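Local coordinates for putative NADPH:quinone reductase (Bacillus thuringiensis, PDB 3GMS), which probably reduces quinones with NADPH, as a medium-chain dehydrogenase/reductase with a GroES-like catalytic domain and a nucleotide-binding Rossmann domain, at residues 42-46 / 47-51; 79-82 / 83-87. All coordinates share one frame; numbering follows the deposited sequence.

Interaction 1: 42-46 / 47-51; sequences RPINP and SDLIP
Asn45 and Asp48 meet where the chain leaves strand 34-43 and winds into the short helix 46-49. The backbone N of Asn45 donates to Asp48 OD2 at 2.8 Å, with an N-H...O angle of 160°; the donor meets the anti side of the carboxylate and lies somewhat out of its plane. Asp48 reaches back because its CG stands beside its own backbone N (chi1 -67°). In return, Asp48 N binds Asn45 O at 2.8 Å, and Leu49 N follows on Pro46 O at 3.1 Å. Proline suits this opening turn, where its missing N-H costs no bond and its ring holds phi near -46°. Asp48 OD1 holds a water at 2.7 Å, which also accepts from Asn45 ND2 at 3.0 Å and bonds Ser47 OG at 2.8 Å; OD1 also binds Tyr68 N. Asn45 ND2 binds Glu69 as well and OD1 binds Lys326, so both ends of this buried amide and both carboxylate oxygens of Asp48 have partners. Ile44 CG2 and Leu49 CD2 lie 4.3 Å apart, both packed on helix 310-318. Asp48 folding back on the earlier N-H resembles the return half of a capping box at the start of a short helix.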
loop_
_atom_site.group_PDB
_atom_site.type_symbol
_atom_site.label_atom_id
_atom_site.label_comp_id
_atom_site.label_asym_id
_atom_site.label_seq_id
_atom_site.Cartn_x
_atom_site.Cartn_y
_atom_site.Cartn_z
ATOM N N ARG A 42 13.997 0.538 0.380
ATOM C CA ARG A 42 12.597 0.089 0.679
ATOM C C ARG A 42 11.907 1.178 1.497
ATOM O O ARG A 42 12.562 1.775 2.360
ATOM C CB ARG A 42 12.518 -1.202 1.539
ATOM C CG ARG A 42 13.629 -2.213 1.312
ATOM C CD ARG A 42 14.807 -1.892 2.218
ATOM N NE ARG A 42 15.953 -2.815 2.131
ATOM C CZ ARG A 42 17.233 -2.436 2.121
ATOM N NH1 ARG A 42 17.598 -1.155 2.107
ATOM N NH2 ARG A 42 18.186 -3.373 2.072
ATOM N N PRO A 43 10.588 1.372 1.299
ATOM C CA PRO A 43 9.850 2.278 2.170
ATOM C C PRO A 43 9.568 1.548 3.482
ATOM O O PRO A 43 9.588 0.309 3.542
ATOM C CB PRO A 43 8.548 2.496 1.387
ATOM C CG PRO A 43 8.240 1.085 0.829
ATOM C CD PRO A 43 9.686 0.614 0.403
ATOM N N ILE A 44 9.312 2.318 4.535
ATOM C CA ILE A 44 8.691 1.781 5.726
ATOM C C ILE A 44 7.211 2.130 5.646
ATOM O O ILE A 44 6.797 3.262 5.911
ATOM C CB ILE A 44 9.334 2.330 7.012
ATOM C CG1 ILE A 44 10.808 1.851 7.051
ATOM C CG2 ILE A 44 8.524 1.828 8.260
ATOM C CD1 ILE A 44 11.658 2.439 8.211
ATOM N N ASN A 45 6.405 1.173 5.220
ATOM C CA ASN A 45 4.972 1.421 5.185
ATOM C C ASN A 45 4.339 1.059 6.535
ATOM O O ASN A 45 4.705 0.059 7.126
ATOM C CB ASN A 45 4.296 0.569 4.096
ATOM C CG ASN A 45 4.785 0.903 2.658
ATOM O OD1 ASN A 45 5.045 2.055 2.336
ATOM N ND2 ASN A 45 4.856 -0.116 1.796
ATOM N N PRO A 46 3.341 1.846 7.004
ATOM C CA PRO A 46 2.550 1.375 8.152
ATOM C C PRO A 46 2.092 -0.086 8.026
ATOM O O PRO A 46 2.064 -0.818 9.035
ATOM C CB PRO A 46 1.364 2.377 8.200
ATOM C CG PRO A 46 1.963 3.664 7.714
ATOM C CD PRO A 46 2.847 3.137 6.503
ATOM N N SER A 47 1.791 -0.561 6.818
ATOM C CA SER A 47 1.388 -1.953 6.629
ATOM C C SER A 47 2.527 -2.982 6.776
ATOM O O SER A 47 2.276 -4.185 6.971
ATOM C CB SER A 47 0.704 -2.146 5.248
ATOM O OG SER A 47 1.588 -1.730 4.222
ATOM N N ASP A 48 3.771 -2.525 6.721
ATOM C CA ASP A 48 4.920 -3.407 7.015
ATOM C C ASP A 48 4.993 -3.657 8.531
ATOM O O ASP A 48 5.580 -4.647 8.970
ATOM C CB ASP A 48 6.260 -2.779 6.634
ATOM C CG ASP A 48 6.430 -2.590 5.159
ATOM O OD1 ASP A 48 6.104 -3.534 4.414
ATOM O OD2 ASP A 48 6.958 -1.528 4.748
ATOM N N LEU A 49 4.497 -2.715 9.323
ATOM C CA LEU A 49 4.601 -2.864 10.790
ATOM C C LEU A 49 3.547 -3.760 11.436
ATOM O O LEU A 49 3.794 -4.375 12.491
ATOM C CB LEU A 49 4.580 -1.501 11.470
ATOM C CG LEU A 49 5.597 -0.490 10.969
ATOM C CD1 LEU A 49 5.478 0.799 11.800
ATOM C CD2 LEU A 49 6.995 -1.083 11.022
ATOM N N ILE A 50 2.363 -3.802 10.846
ATOM C CA ILE A 50 1.258 -4.611 11.372
ATOM C C ILE A 50 1.657 -6.087 11.640
ATOM O O ILE A 50 1.375 -6.618 12.731
ATOM C CB ILE A 50 0.000 -4.496 10.454
ATOM C CG1 ILE A 50 -0.493 -3.044 10.431
ATOM C CG2 ILE A 50 -1.125 -5.459 10.943
ATOM C CD1 ILE A 50 -1.730 -2.811 9.541
ATOM N N PRO A 51 2.341 -6.759 10.683
ATOM C CA PRO A 51 2.689 -8.143 11.015
ATOM C C PRO A 51 3.635 -8.289 12.213
ATOM O O PRO A 51 3.610 -9.331 12.888
ATOM C CB PRO A 51 3.403 -8.670 9.764
ATOM C CG PRO A 51 3.243 -7.604 8.699
ATOM C CD PRO A 51 2.512 -6.438 9.253
HETATM O O HOH W 1 3.966 -2.718 3.039
#

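Interaction 2: 79-82 / 83-87; sequences AFVS and RELIG
Ser82 and Glu84 touch in a weak ST turn that leads into a 3-10 turn, 83-85, in the connection between antiparallel strands 71-77 and 89-92. Glu84 can be followed outward along its stem past the serine hydroxyl: CB lies 3.6 Å from Ser82 OG, CG comes closest at 3.0 Å, and CD has drawn away to 4.2 Å as the chain bends at chi2 (-82°). The approach of CG is so short that the placing of this exposed side chain is doubtful. Ser82 OG also receives a weak bond from Glu84 N at 3.5 Å, which it can reach because it stands opposite its own backbone N, beside the carbonyl carbon. A small hydroxyl residue suits this place, being able to turn back on the backbone that follows. Ser82 O takes a second weak bond, from Leu85 N at 3.3 Å, while Ile86 N binds Arg83 O, continuing the tight winding. Arg83 hydrogen-bonds Asn76 through NH1; CD1 of Ile86 sits over one face of its guanidinium, offset toward the rim. Gly87 takes a positive phi (95°), which its lack of a CB makes easy. On the side facing strand 34-43, Leu85 and Val81 are branched apolar residues that both touch Val35, and there Leu85 CD2 rests 4.0 Å from Val81 CG1.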
loop_
_atom_site.group_PDB
_atom_site.type_symbol
_atom_site.label_atom_id
_atom_site.label_comp_id
_atom_site.label_asym_id
_atom_site.label_seq_id
_atom_site.Cartn_x
_atom_site.Cartn_y
_atom_site.Cartn_z
ATOM N N ALA A 79 18.939 -21.669 -12.074
ATOM C CA ALA A 79 19.210 -22.395 -13.338
ATOM C C ALA A 79 18.232 -22.158 -14.489
ATOM O O ALA A 79 18.639 -22.151 -15.652
ATOM C CB ALA A 79 19.382 -23.915 -13.068
ATOM N N PHE A 80 16.952 -21.973 -14.182
ATOM C CA PHE A 80 15.927 -21.891 -15.230
ATOM C C PHE A 80 15.605 -20.470 -15.672
ATOM O O PHE A 80 14.712 -20.269 -16.497
ATOM C CB PHE A 80 14.612 -22.549 -14.775
ATOM C CG PHE A 80 14.699 -24.035 -14.556
ATOM C CD1 PHE A 80 15.810 -24.770 -14.981
ATOM C CD2 PHE A 80 13.634 -24.715 -13.954
ATOM C CE1 PHE A 80 15.870 -26.160 -14.783
ATOM C CE2 PHE A 80 13.685 -26.104 -13.752
ATOM C CZ PHE A 80 14.801 -26.825 -14.170
ATOM N N VAL A 81 16.313 -19.491 -15.114
ATOM C CA VAL A 81 16.016 -18.084 -15.354
ATOM C C VAL A 81 17.017 -17.503 -16.342
ATOM O O VAL A 81 18.207 -17.850 -16.311
ATOM C CB VAL A 81 16.097 -17.244 -14.033
ATOM C CG1 VAL A 81 15.703 -15.795 -14.295
ATOM C CG2 VAL A 81 15.232 -17.858 -12.942
ATOM N N SER A 82 16.532 -16.605 -17.194
ATOM C CA SER A 82 17.379 -15.895 -18.148
ATOM C C SER A 82 18.438 -15.046 -17.440
ATOM O O SER A 82 18.111 -14.223 -16.563
ATOM C CB SER A 82 16.526 -15.024 -19.057
ATOM O OG SER A 82 17.359 -14.298 -19.934
ATOM N N ARG A 83 19.703 -15.237 -17.829
ATOM C CA ARG A 83 20.799 -14.550 -17.155
ATOM C C ARG A 83 20.940 -13.098 -17.605
ATOM O O ARG A 83 21.695 -12.343 -17.002
ATOM C CB ARG A 83 22.110 -15.340 -17.251
ATOM C CG ARG A 83 22.068 -16.673 -16.478
ATOM C CD ARG A 83 23.436 -17.334 -16.323
ATOM N NE ARG A 83 24.374 -16.551 -15.511
ATOM C CZ ARG A 83 24.444 -16.577 -14.181
ATOM N NH1 ARG A 83 23.627 -17.340 -13.460
ATOM N NH2 ARG A 83 25.339 -15.826 -13.560
ATOM N N GLU A 84 20.185 -12.715 -18.646
ATOM C CA GLU A 84 20.085 -11.312 -19.110
ATOM C C GLU A 84 19.492 -10.416 -18.043
ATOM O O GLU A 84 19.627 -9.202 -18.103
ATOM C CB GLU A 84 19.178 -11.165 -20.334
ATOM C CG GLU A 84 19.121 -12.351 -21.284
ATOM C CD GLU A 84 20.273 -12.392 -22.264
ATOM O OE1 GLU A 84 20.064 -12.917 -23.388
ATOM O OE2 GLU A 84 21.382 -11.914 -21.918
ATOM N N LEU A 85 18.790 -11.029 -17.095
ATOM C CA LEU A 85 18.195 -10.311 -15.987
ATOM C C LEU A 85 19.253 -9.755 -15.053
ATOM O O LEU A 85 19.009 -8.767 -14.378
ATOM C CB LEU A 85 17.262 -11.243 -15.218
ATOM C CG LEU A 85 16.004 -10.666 -14.569
ATOM C CD1 LEU A 85 15.094 -9.918 -15.543
ATOM C CD2 LEU A 85 15.220 -11.798 -13.894
ATOM N N ILE A 86 20.425 -10.385 -14.995
ATOM C CA ILE A 86 21.465 -9.903 -14.095
ATOM C C ILE A 86 21.844 -8.459 -14.433
ATOM O O ILE A 86 22.031 -8.120 -15.594
ATOM C CB ILE A 86 22.707 -10.834 -14.066
ATOM C CG1 ILE A 86 22.312 -12.167 -13.423
ATOM C CG2 ILE A 86 23.836 -10.186 -13.291
ATOM C CD1 ILE A 86 23.243 -13.294 -13.721
ATOM N N GLY A 87 21.925 -7.602 -13.416
ATOM C CA GLY A 87 22.225 -6.204 -13.657
ATOM C C GLY A 87 21.014 -5.296 -13.762
ATOM O O GLY A 87 21.165 -4.080 -13.670
#

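In the fold
Both interactions are turns within the GroES-like domain, interaction 1 coming first along the chain and interaction 2 following in series. Their centres are 30 Å apart and their nearest atoms about 16 Å, so they do not touch. Strand 34-43 connects them: it runs directly into the corner of interaction 1, while its opposite end, at Val35, lies against interaction 2. The latter follows strand 71-77, which pairs antiparallel with 34-43 in the same mixed sheet. Residues 42-51 are largely buried against helix 310-318, about 9 Å from the centre of the chain, whereas residues 79-87 form a surface loop 29 Å from it, so the two are separate local features at different ends of one sheet.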